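Local coordinates for separin (PDB 5U1T), which is a caspase-like cysteine protease that separates chromosomes at anaphase onset by cleaving the MCD1/SCC1 subunit of cohesin and is held inactive by securin until then, at residues T701-Y706 with N744-L749; L749-G754 with I800-R805; T710-A713 with L718-I721; K671-S676 with L684-S689. All coordinates share one frame; numbering follows the deposited sequence.

Interaction 1 of 4, residues T701-Y706 with N744-L749; sequences TAFQIY and NESAKL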
loop_
_atom_site.group_PDB
_atom_site.type_symbol
_atom_site.label_atom_id
_atom_site.label_comp_id
_atom_site.label_asym_id
_atom_site.label_seq_id
_atom_site.Cartn_x
_atom_site.Cartn_y
_atom_site.Cartn_z
ATOM N N THR A 701 13.212 19.211 -3.974
ATOM C CA THR A 701 12.625 20.512 -3.784
ATOM C C THR A 701 11.280 20.603 -4.459
ATOM O O THR A 701 10.294 20.912 -3.830
ATOM C CB THR A 701 13.548 21.639 -4.275
ATOM O OG1 THR A 701 14.911 21.298 -4.021
ATOM C CG2 THR A 701 13.235 22.903 -3.557
ATOM N N ALA A 702 11.246 20.331 -5.747
ATOM C CA ALA A 702 10.013 20.406 -6.489
ATOM C C ALA A 702 8.963 19.493 -5.917
ATOM O O ALA A 702 7.803 19.830 -5.844
ATOM C CB ALA A 702 10.264 20.059 -7.930
ATOM N N PHE A 703 9.389 18.323 -5.502
ATOM C CA PHE A 703 8.497 17.362 -4.941
ATOM C C PHE A 703 7.875 17.932 -3.699
ATOM O O PHE A 703 6.685 17.937 -3.560
ATOM C CB PHE A 703 9.310 16.132 -4.596
ATOM C CG PHE A 703 8.546 15.058 -3.915
ATOM C CD1 PHE A 703 8.333 15.096 -2.574
ATOM C CD2 PHE A 703 8.076 13.998 -4.621
ATOM C CE1 PHE A 703 7.639 14.106 -1.947
ATOM C CE2 PHE A 703 7.381 13.004 -4.004
ATOM C CZ PHE A 703 7.164 13.056 -2.665
ATOM N N GLN A 704 8.689 18.429 -2.793
ATOM C CA GLN A 704 8.185 18.973 -1.544
ATOM C C GLN A 704 7.273 20.157 -1.786
ATOM O O GLN A 704 6.301 20.339 -1.063
ATOM C CB GLN A 704 9.337 19.382 -0.624
ATOM C CG GLN A 704 10.026 18.226 0.093
ATOM C CD GLN A 704 11.348 18.657 0.732
ATOM O OE1 GLN A 704 11.602 19.853 0.906
ATOM N NE2 GLN A 704 12.200 17.686 1.063
ATOM N N ILE A 705 7.575 20.967 -2.791
ATOM C CA ILE A 705 6.702 22.100 -3.065
ATOM C C ILE A 705 5.326 21.596 -3.465
ATOM O O ILE A 705 4.306 22.078 -2.977
ATOM C CB ILE A 705 7.229 23.007 -4.172
ATOM C CG1 ILE A 705 8.640 23.513 -3.835
ATOM C CG2 ILE A 705 6.262 24.160 -4.390
ATOM C CD1 ILE A 705 8.709 24.552 -2.719
ATOM N N TYR A 706 5.312 20.595 -4.334
ATOM C CA TYR A 706 4.063 20.106 -4.873
ATOM C C TYR A 706 3.150 19.481 -3.818
ATOM O O TYR A 706 1.988 19.893 -3.666
ATOM C CB TYR A 706 4.305 19.085 -5.975
ATOM C CG TYR A 706 2.995 18.715 -6.594
ATOM C CD1 TYR A 706 2.250 19.673 -7.269
ATOM C CD2 TYR A 706 2.461 17.442 -6.449
ATOM C CE1 TYR A 706 1.041 19.371 -7.814
ATOM C CE2 TYR A 706 1.241 17.126 -6.998
ATOM C CZ TYR A 706 0.534 18.096 -7.684
ATOM O OH TYR A 706 -0.695 17.804 -8.240
ATOM N N ASN A 744 6.489 7.829 2.250
ATOM C CA ASN A 744 7.331 6.731 1.809
ATOM C C ASN A 744 8.254 7.139 0.665
ATOM O O ASN A 744 9.427 6.774 0.649
ATOM C CB ASN A 744 6.475 5.537 1.379
ATOM C CG ASN A 744 6.424 4.447 2.424
ATOM O OD1 ASN A 744 7.183 4.459 3.393
ATOM N ND2 ASN A 744 5.531 3.485 2.233
ATOM N N GLU A 745 7.727 7.890 -0.296
ATOM C CA GLU A 745 8.549 8.301 -1.421
ATOM C C GLU A 745 9.442 9.461 -1.034
ATOM O O GLU A 745 10.532 9.632 -1.585
ATOM C CB GLU A 745 7.690 8.663 -2.620
ATOM C CG GLU A 745 7.278 7.433 -3.378
ATOM C CD GLU A 745 8.305 7.020 -4.399
ATOM O OE1 GLU A 745 8.670 5.831 -4.446
ATOM O OE2 GLU A 745 8.732 7.884 -5.175
ATOM N N SER A 746 8.976 10.247 -0.077
ATOM C CA SER A 746 9.761 11.353 0.416
ATOM C C SER A 746 11.021 10.854 1.131
ATOM O O SER A 746 12.076 11.495 1.080
ATOM C CB SER A 746 8.935 12.221 1.342
ATOM O OG SER A 746 9.635 13.418 1.596
ATOM N N ALA A 747 10.902 9.703 1.785
ATOM C CA ALA A 747 12.061 9.040 2.358
ATOM C C ALA A 747 13.073 8.689 1.257
ATOM O O ALA A 747 14.270 8.952 1.404
ATOM C CB ALA A 747 11.648 7.785 3.126
ATOM N N LYS A 748 12.580 8.105 0.161
ATOM C CA LYS A 748 13.406 7.681 -0.961
ATOM C C LYS A 748 14.131 8.876 -1.590
ATOM O O LYS A 748 15.326 8.802 -1.890
ATOM C CB LYS A 748 12.545 6.961 -2.003
ATOM C CG LYS A 748 13.273 5.961 -2.893
ATOM C CD LYS A 748 12.342 5.398 -3.974
ATOM C CE LYS A 748 13.008 4.284 -4.778
ATOM N NZ LYS A 748 13.064 3.016 -4.008
ATOM N N LEU A 749 13.425 9.986 -1.769
ATOM C CA LEU A 749 14.041 11.166 -2.359
ATOM C C LEU A 749 15.128 11.749 -1.474
ATOM O O LEU A 749 16.241 12.018 -1.944
ATOM C CB LEU A 749 13.007 12.247 -2.636
ATOM C CG LEU A 749 12.374 12.195 -4.014
ATOM C CD1 LEU A 749 11.592 13.434 -4.231
ATOM C CD2 LEU A 749 13.414 12.041 -5.093
#
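Phe703 reaches from helix 700-714 to Leu749, Ser746 and Glu745 of helix 729-752, and this one aromatic side chain bridges an antiparallel helix pair in the helical part of separase. The two segments run at 158° with their axes 10.9 Å apart, a separation that suits a large flat residue spanning the gap. With CG anti to the backbone N (chi1 176°), the side chain leads straight across. Its CB already meets Leu749 CD1 at 3.6 Å, and CG lies 3.5 Å from the same methyl. One ring flank continues this contact, CD2 standing 3.6 Å from Leu749 CD1, while CE1 of the other flank comes to 4.0 Å from Ser746 CB. Beyond the pair, Trp696 meets the Phe703 ring edge-to-face and Phe707 adds another ring. Shortened to an alanine, this position would probably leave Leu749 CD1 and the Ser746 and Glu745 CB atoms facing a gap, and Trp696 without its aromatic mate. Ser746 suits its place because it is small enough to lie beside the ring, while its OG hydrogen-bonds Asp762 OD2. At the far end of the phenyl group, CZ comes within 4.4 Å of Glu745 CB, so the acidic residue meets the ring through its aliphatic base.

Interaction 2 of 4, residues L749-G754 with I800-R805; sequences LNIKAG and IKIHIR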
loop_
_atom_site.group_PDB
_atom_site.type_symbol
_atom_site.label_atom_id
_atom_site.label_comp_id
_atom_site.label_asym_id
_atom_site.label_seq_id
_atom_site.Cartn_x
_atom_site.Cartn_y
_atom_site.Cartn_z
ATOM N N LEU A 749 13.425 9.986 -1.769
ATOM C CA LEU A 749 14.041 11.166 -2.359
ATOM C C LEU A 749 15.128 11.749 -1.474
ATOM O O LEU A 749 16.241 12.018 -1.944
ATOM C CB LEU A 749 13.007 12.247 -2.636
ATOM C CG LEU A 749 12.374 12.195 -4.014
ATOM C CD1 LEU A 749 11.592 13.434 -4.231
ATOM C CD2 LEU A 749 13.414 12.041 -5.093
ATOM N N ASN A 750 14.784 11.973 -0.207
ATOM C CA ASN A 750 15.713 12.503 0.782
ATOM C C ASN A 750 17.001 11.687 0.867
ATOM O O ASN A 750 18.102 12.239 0.846
ATOM C CB ASN A 750 15.048 12.551 2.150
ATOM C CG ASN A 750 14.426 13.894 2.446
ATOM O OD1 ASN A 750 14.973 14.938 2.097
ATOM N ND2 ASN A 750 13.271 13.874 3.099
ATOM N N ILE A 751 16.855 10.368 0.942
ATOM C CA ILE A 751 18.003 9.496 1.110
ATOM C C ILE A 751 18.831 9.401 -0.170
ATOM O O ILE A 751 20.062 9.315 -0.107
ATOM C CB ILE A 751 17.586 8.079 1.571
ATOM C CG1 ILE A 751 18.794 7.350 2.147
ATOM C CG2 ILE A 751 16.939 7.271 0.451
ATOM C CD1 ILE A 751 19.282 7.961 3.439
ATOM N N LYS A 752 18.180 9.449 -1.331
ATOM C CA LYS A 752 18.917 9.464 -2.594
ATOM C C LYS A 752 19.673 10.798 -2.696
ATOM O O LYS A 752 20.637 10.919 -3.449
ATOM C CB LYS A 752 17.973 9.229 -3.803
ATOM C CG LYS A 752 17.528 7.735 -3.968
ATOM C CD LYS A 752 16.752 7.429 -5.268
ATOM C CE LYS A 752 16.592 5.916 -5.498
ATOM N NZ LYS A 752 15.775 5.577 -6.708
ATOM N N ALA A 753 19.263 11.777 -1.896
ATOM C CA ALA A 753 19.900 13.090 -1.891
ATOM C C ALA A 753 20.760 13.328 -0.641
ATOM O O ALA A 753 20.956 14.476 -0.240
ATOM C CB ALA A 753 18.843 14.176 -2.004
ATOM N N GLY A 754 21.258 12.256 -0.020
ATOM C CA GLY A 754 22.104 12.376 1.159
ATOM C C GLY A 754 21.486 13.049 2.388
ATOM O O GLY A 754 22.206 13.703 3.169
ATOM N N ILE A 800 15.445 -0.160 6.400
ATOM C CA ILE A 800 16.601 -1.040 6.389
ATOM C C ILE A 800 17.658 -0.528 5.408
ATOM O O ILE A 800 18.818 -0.427 5.760
ATOM C CB ILE A 800 16.201 -2.483 6.053
ATOM C CG1 ILE A 800 15.242 -3.017 7.135
ATOM C CG2 ILE A 800 17.431 -3.352 5.934
ATOM C CD1 ILE A 800 14.767 -4.465 6.963
ATOM N N LYS A 801 17.255 -0.179 4.194
ATOM C CA LYS A 801 18.174 0.396 3.238
ATOM C C LYS A 801 18.837 1.658 3.805
ATOM O O LYS A 801 20.035 1.870 3.603
ATOM C CB LYS A 801 17.456 0.711 1.923
ATOM C CG LYS A 801 17.292 -0.467 0.948
ATOM C CD LYS A 801 16.399 -0.036 -0.228
ATOM C CE LYS A 801 16.753 -0.721 -1.558
ATOM N NZ LYS A 801 16.098 -0.071 -2.763
ATOM N N ILE A 802 18.094 2.487 4.527
ATOM C CA ILE A 802 18.674 3.743 5.008
ATOM C C ILE A 802 19.753 3.459 6.058
ATOM O O ILE A 802 20.785 4.133 6.113
ATOM C CB ILE A 802 17.613 4.699 5.609
ATOM C CG1 ILE A 802 16.611 5.165 4.550
ATOM C CG2 ILE A 802 18.269 5.934 6.199
ATOM C CD1 ILE A 802 15.449 5.961 5.137
ATOM N N HIS A 803 19.523 2.432 6.865
ATOM C CA HIS A 803 20.441 2.069 7.918
ATOM C C HIS A 803 21.625 1.219 7.417
ATOM O O HIS A 803 22.666 1.158 8.073
ATOM C CB HIS A 803 19.678 1.356 9.034
ATOM C CG HIS A 803 18.768 2.264 9.807
ATOM N ND1 HIS A 803 19.140 2.853 10.997
ATOM C CD2 HIS A 803 17.513 2.704 9.551
ATOM C CE1 HIS A 803 18.149 3.606 11.446
ATOM N NE2 HIS A 803 17.151 3.534 10.586
ATOM N N ILE A 804 21.472 0.578 6.261
ATOM C CA ILE A 804 22.593 -0.085 5.596
ATOM C C ILE A 804 23.521 0.981 5.062
ATOM O O ILE A 804 24.727 0.913 5.262
ATOM C CB ILE A 804 22.145 -0.989 4.450
ATOM C CG1 ILE A 804 21.521 -2.255 5.010
ATOM C CG2 ILE A 804 23.308 -1.358 3.559
ATOM C CD1 ILE A 804 20.622 -2.957 4.035
ATOM N N ARG A 805 22.949 1.988 4.413
ATOM C CA ARG A 805 23.730 3.097 3.902
ATOM C C ARG A 805 24.636 3.729 4.963
ATOM O O ARG A 805 25.763 4.084 4.667
ATOM C CB ARG A 805 22.815 4.161 3.312
ATOM C CG ARG A 805 23.536 5.445 3.045
ATOM C CD ARG A 805 22.637 6.496 2.517
ATOM N NE ARG A 805 22.801 6.660 1.077
ATOM C CZ ARG A 805 23.347 7.731 0.515
ATOM N NH1 ARG A 805 23.437 7.798 -0.811
ATOM N NH2 ARG A 805 23.800 8.735 1.277
#
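Ile751 O is engaged from two directions. It accepts a 3.2 Å hydrogen bond from Gly754 N. It also sits over the centre of one face of the Arg805 guanidinium, 3.7 Å above the plane. Because the oxygen lies above the flat group, the arginine N-H bonds are not aimed at it. The approach is instead consistent with electrostatic attraction between a carbonyl dipole and a delocalised positive charge. Arg805 NH2 hydrogen-bonds Asp1032 O and lies obliquely to Gly754 CA, 4.0 Å away. A bend at chi3 (-103°) turns the guanidinium over the end of the neighbouring helix.

That end is a Schellman motif closing helix 729-752: Gly754 N returns to Ile751 O, Asn755 N returns to Asn750 O, and Gly754 takes the positive phi of 61° that a glycine adopts with ease. Beneath the charged layer the contact is apolar. Ile751 CD1 meets Ile802 CG2 at 3.6 Å, and the two branches cross at a slant, with Ile751 CG1 3.9 Å from Ile802 CG1. The same Ile751 CD1 lies 3.8 Å from Arg805 CD, where the two side chains pass in opposite directions; a long arginine fits here because its methylenes can cover isoleucine while its guanidinium keeps its polar partners. Helix 756-775 extends this apolar patch, Val756 touching Ile751 and Val760 touching Ile802. On the more exposed side, Lys752 NZ forms a salt bridge with Glu925 OE2.

Interaction 3 of 4, residues T710-A713 with L718-I721; sequences TLPA and LFDI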
loop_
_atom_site.group_PDB
_atom_site.type_symbol
_atom_site.label_atom_id
_atom_site.label_comp_id
_atom_site.label_asym_id
_atom_site.label_seq_id
_atom_site.Cartn_x
_atom_site.Cartn_y
_atom_site.Cartn_z
ATOM N N THR A 710 1.628 23.255 -2.895
ATOM C CA THR A 710 0.660 23.317 -4.002
ATOM C C THR A 710 -0.587 22.432 -3.807
ATOM O O THR A 710 -1.726 22.927 -3.749
ATOM C CB THR A 710 1.337 22.919 -5.326
ATOM O OG1 THR A 710 2.579 23.626 -5.449
ATOM C CG2 THR A 710 0.440 23.241 -6.512
ATOM N N LEU A 711 -0.364 21.125 -3.707
ATOM C CA LEU A 711 -1.454 20.168 -3.551
ATOM C C LEU A 711 -2.340 20.396 -2.299
ATOM O O LEU A 711 -3.565 20.320 -2.396
ATOM C CB LEU A 711 -0.885 18.748 -3.548
ATOM C CG LEU A 711 -1.886 17.626 -3.780
ATOM C CD1 LEU A 711 -2.913 18.075 -4.807
ATOM C CD2 LEU A 711 -1.167 16.376 -4.249
ATOM N N PRO A 712 -1.744 20.676 -1.123
ATOM C CA PRO A 712 -2.614 21.009 0.014
ATOM C C PRO A 712 -3.401 22.307 -0.152
ATOM O O PRO A 712 -4.431 22.461 0.508
ATOM C CB PRO A 712 -1.629 21.145 1.179
ATOM C CG PRO A 712 -0.447 20.372 0.780
ATOM C CD PRO A 712 -0.337 20.550 -0.699
ATOM N N ALA A 713 -2.935 23.217 -1.005
ATOM C CA ALA A 713 -3.601 24.504 -1.195
ATOM C C ALA A 713 -4.851 24.379 -2.070
ATOM O O ALA A 713 -5.679 25.303 -2.155
ATOM C CB ALA A 713 -2.633 25.513 -1.796
ATOM N N LEU A 718 -7.336 16.168 1.010
ATOM C CA LEU A 718 -6.394 15.109 0.656
ATOM C C LEU A 718 -5.458 14.873 1.820
ATOM O O LEU A 718 -4.745 13.877 1.875
ATOM C CB LEU A 718 -5.583 15.462 -0.594
ATOM C CG LEU A 718 -6.279 15.468 -1.949
ATOM C CD1 LEU A 718 -5.272 15.700 -3.050
ATOM C CD2 LEU A 718 -7.024 14.162 -2.153
ATOM N N PHE A 719 -5.473 15.813 2.755
ATOM C CA PHE A 719 -4.537 15.803 3.864
ATOM C C PHE A 719 -5.262 15.905 5.196
ATOM O O PHE A 719 -4.696 16.377 6.179
ATOM C CB PHE A 719 -3.541 16.945 3.708
ATOM C CG PHE A 719 -2.851 16.963 2.371
ATOM C CD1 PHE A 719 -3.411 17.633 1.288
ATOM C CD2 PHE A 719 -1.648 16.299 2.189
ATOM C CE1 PHE A 719 -2.785 17.637 0.055
ATOM C CE2 PHE A 719 -1.015 16.311 0.964
ATOM C CZ PHE A 719 -1.588 16.979 -0.105
ATOM N N ASP A 720 -6.520 15.468 5.221
ATOM C CA ASP A 720 -7.291 15.480 6.454
ATOM C C ASP A 720 -7.222 14.127 7.132
ATOM O O ASP A 720 -8.197 13.382 7.165
ATOM C CB ASP A 720 -8.739 15.852 6.189
ATOM C CG ASP A 720 -9.513 16.075 7.464
ATOM O OD1 ASP A 720 -8.869 16.286 8.522
ATOM O OD2 ASP A 720 -10.759 16.049 7.401
ATOM N N ILE A 721 -6.053 13.831 7.683
ATOM C CA ILE A 721 -5.795 12.531 8.278
ATOM C C ILE A 721 -6.477 12.383 9.634
ATOM O O ILE A 721 -6.480 11.297 10.216
ATOM C CB ILE A 721 -4.283 12.283 8.424
ATOM C CG1 ILE A 721 -3.589 13.508 9.013
ATOM C CG2 ILE A 721 -3.683 11.964 7.079
ATOM C CD1 ILE A 721 -3.233 13.371 10.469
#
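One face of the Phe719 ring carries Pro712, whose CG stands 3.6 Å above the ring plane, displaced toward the rim. Leu711 CG lies at the edge, in plane, 3.7 Å from Phe719 CZ. The proline contact is a CH-pi interaction: CG is 3.9 Å from the ring centroid and only 20° off the normal. Proline suits such a place, since its stiff ring presents C-H groups in a fixed position over the pi cloud. The phenyl group also lies against the backbone around the Leu711-Pro712 bond, Phe719 CE1 being 3.4 Å from Pro712 CA. Phe719 turns its CG anti to its own carbonyl carbon (chi1 -53°), which carries the ring across to the helix.

Leu711 also touches Leu718, CD1 to CD1 at 3.8 Å, the two side chains crossing at about a right angle. In this loop fold-back, residues 718-721 return against the last turns of helix 700-714, which is kinked where Pro712 has no N-H to give to the turn before. Helix 729-752 supports the returning chain, with Asn739 and Ile742 touching Phe719 and Leu738 touching Leu718. A serine in place of Phe719 would probably leave the Pro712 ring without its aromatic platform and open a gap beside Leu711. Being van der Waals or CH-pi in kind, the contact between these two segments probably rests on dispersion, shape and exclusion of water.

Interaction 4 of 4, residues K671-S676 with L684-S689; sequences KTMNLS and LLHASS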
loop_
_atom_site.group_PDB
_atom_site.type_symbol
_atom_site.label_atom_id
_atom_site.label_comp_id
_atom_site.label_asym_id
_atom_site.label_seq_id
_atom_site.Cartn_x
_atom_site.Cartn_y
_atom_site.Cartn_z
ATOM N N LYS A 671 -2.483 18.842 -16.591
ATOM C CA LYS A 671 -3.186 19.944 -17.232
ATOM C C LYS A 671 -4.646 19.589 -17.488
ATOM O O LYS A 671 -5.537 20.415 -17.275
ATOM C CB LYS A 671 -2.503 20.343 -18.545
ATOM C CG LYS A 671 -0.975 20.530 -18.461
ATOM C CD LYS A 671 -0.517 21.201 -17.161
ATOM C CE LYS A 671 0.967 21.545 -17.201
ATOM N NZ LYS A 671 1.205 22.664 -18.167
ATOM N N THR A 672 -4.891 18.351 -17.912
ATOM C CA THR A 672 -6.206 17.950 -18.416
ATOM C C THR A 672 -7.312 17.752 -17.360
ATOM O O THR A 672 -8.443 17.399 -17.711
ATOM C CB THR A 672 -6.099 16.642 -19.227
ATOM O OG1 THR A 672 -5.670 15.581 -18.368
ATOM C CG2 THR A 672 -5.109 16.799 -20.377
ATOM N N MET A 673 -7.002 17.978 -16.082
ATOM C CA MET A 673 -7.991 17.783 -15.016
ATOM C C MET A 673 -7.824 18.756 -13.864
ATOM O O MET A 673 -6.732 18.873 -13.307
ATOM C CB MET A 673 -7.917 16.355 -14.479
ATOM C CG MET A 673 -8.699 16.116 -13.172
ATOM S SD MET A 673 -7.617 16.066 -11.712
ATOM C CE MET A 673 -8.510 14.889 -10.690
ATOM N N ASN A 674 -8.913 19.432 -13.496
ATOM C CA ASN A 674 -8.864 20.394 -12.405
ATOM C C ASN A 674 -9.249 19.706 -11.099
ATOM O O ASN A 674 -10.061 18.787 -11.091
ATOM C CB ASN A 674 -9.744 21.625 -12.704
ATOM C CG ASN A 674 -11.189 21.462 -12.262
ATOM O OD1 ASN A 674 -11.759 20.375 -12.331
ATOM N ND2 ASN A 674 -11.798 22.564 -11.823
ATOM N N LEU A 675 -8.608 20.125 -10.010
ATOM C CA LEU A 675 -8.766 19.485 -8.709
ATOM C C LEU A 675 -9.867 20.141 -7.902
ATOM O O LEU A 675 -10.559 19.477 -7.131
ATOM C CB LEU A 675 -7.464 19.535 -7.920
ATOM C CG LEU A 675 -6.285 18.686 -8.383
ATOM C CD1 LEU A 675 -5.059 19.077 -7.589
ATOM C CD2 LEU A 675 -6.567 17.206 -8.222
ATOM N N SER A 676 -10.030 21.446 -8.081
ATOM C CA SER A 676 -11.002 22.178 -7.292
ATOM C C SER A 676 -12.397 21.608 -7.456
ATOM O O SER A 676 -13.227 21.750 -6.561
ATOM C CB SER A 676 -11.005 23.656 -7.671
ATOM O OG SER A 676 -9.743 24.243 -7.407
ATOM N N LEU A 684 -7.909 11.777 -5.212
ATOM C CA LEU A 684 -7.039 10.813 -4.572
ATOM C C LEU A 684 -6.345 10.000 -5.648
ATOM O O LEU A 684 -5.145 9.718 -5.567
ATOM C CB LEU A 684 -7.824 9.910 -3.623
ATOM C CG LEU A 684 -8.045 10.415 -2.191
ATOM C CD1 LEU A 684 -9.116 9.582 -1.487
ATOM C CD2 LEU A 684 -6.753 10.405 -1.385
ATOM N N LEU A 685 -7.101 9.646 -6.676
ATOM C CA LEU A 685 -6.565 8.831 -7.747
ATOM C C LEU A 685 -5.490 9.565 -8.537
ATOM O O LEU A 685 -4.425 9.029 -8.798
ATOM C CB LEU A 685 -7.680 8.394 -8.672
ATOM C CG LEU A 685 -7.341 7.157 -9.484
ATOM C CD1 LEU A 685 -7.277 5.990 -8.530
ATOM C CD2 LEU A 685 -8.396 6.953 -10.576
ATOM N N HIS A 686 -5.783 10.797 -8.913
ATOM C CA HIS A 686 -4.831 11.623 -9.623
ATOM C C HIS A 686 -3.540 11.811 -8.788
ATOM O O HIS A 686 -2.422 11.613 -9.285
ATOM C CB HIS A 686 -5.499 12.963 -9.966
ATOM C CG HIS A 686 -4.608 13.937 -10.680
ATOM N ND1 HIS A 686 -3.662 13.550 -11.605
ATOM C CD2 HIS A 686 -4.533 15.290 -10.610
ATOM C CE1 HIS A 686 -3.035 14.621 -12.065
ATOM N NE2 HIS A 686 -3.548 15.689 -11.482
ATOM N N ALA A 687 -3.697 12.153 -7.512
ATOM C CA ALA A 687 -2.560 12.494 -6.662
ATOM C C ALA A 687 -1.692 11.272 -6.377
ATOM O O ALA A 687 -0.469 11.350 -6.374
ATOM C CB ALA A 687 -3.037 13.129 -5.353
ATOM N N SER A 688 -2.331 10.137 -6.142
ATOM C CA SER A 688 -1.592 8.941 -5.807
ATOM C C SER A 688 -0.612 8.560 -6.922
ATOM O O SER A 688 0.489 8.092 -6.653
ATOM C CB SER A 688 -2.555 7.790 -5.524
ATOM O OG SER A 688 -1.942 6.796 -4.726
ATOM N N SER A 689 -1.007 8.781 -8.169
ATOM C CA SER A 689 -0.196 8.352 -9.297
ATOM C C SER A 689 1.031 9.235 -9.495
ATOM O O SER A 689 2.023 8.808 -10.089
ATOM C CB SER A 689 -1.025 8.344 -10.580
ATOM O OG SER A 689 -1.438 9.654 -10.910
#
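Met673 SD approaches the His686 ring obliquely, 3.4 Å from CD2, in a sulfur-aromatic contact whose line to the centroid is 4.0 Å long and 43° off the ring normal. The terminal methyl carries on past the ring, so that Met673 CE lies 3.6 Å from His686 CB and the two side chains run alongside each other in opposite senses. Leu675 comes from another side: its CD2 is at the edge of the imidazole, near the ring plane and 3.7 Å from His686 CD2. An unbranched, flexible methionine is apt here, because bends about its CB-CG and CG-SD bonds let its thioether follow the imidazole.

The setting is a helix-loop-helix connection. Following on from helix 659-672, Met673 and Asn674 have extended backbones, and from this loop Met673 and Leu675 meet the following helix, 680-689, at His686. CG of His686 is anti to the backbone N (chi1 179°), an orientation that projects the ring toward the loop. One turn further on, Ser689 OG donates a 2.7 Å hydrogen bond to His686 O, approaching 30° out of the carbonyl plane. Farther out, the loop is braced by Asn674 OD1 with Thr677 OG1, and Lys715 NZ hydrogen-bonds Leu675 O. Leu711 and Met714 of helix 700-714 pack against the Leu675 side chain, while Asn647 ND2 of helix 642-655 reaches Leu685 O.

How the interactions relate
The four contacts join successive pieces of the helical region between residues 671 and 805, away from the catalytic cysteine inferred at Cys1497. Interactions 3 and 4, with centres about 12 Å apart, merge into one apolar cluster: Leu711 CD1 meets Leu675 CD1 at 3.7 Å, and Leu718 CD2 meets Leu684 CD2 at 3.8 Å. Helix 700-714 carries both interaction 1 and, about 14 Å on between centres, interaction 3, with Tyr706 O probably hydrogen-bonded to Leu711 N. Helix 729-752 serves interactions 1 and 2, which share Leu749 and have centres about 13 Å apart. Interactions 2 and 4 are the most distant pair, about 29 Å between centres.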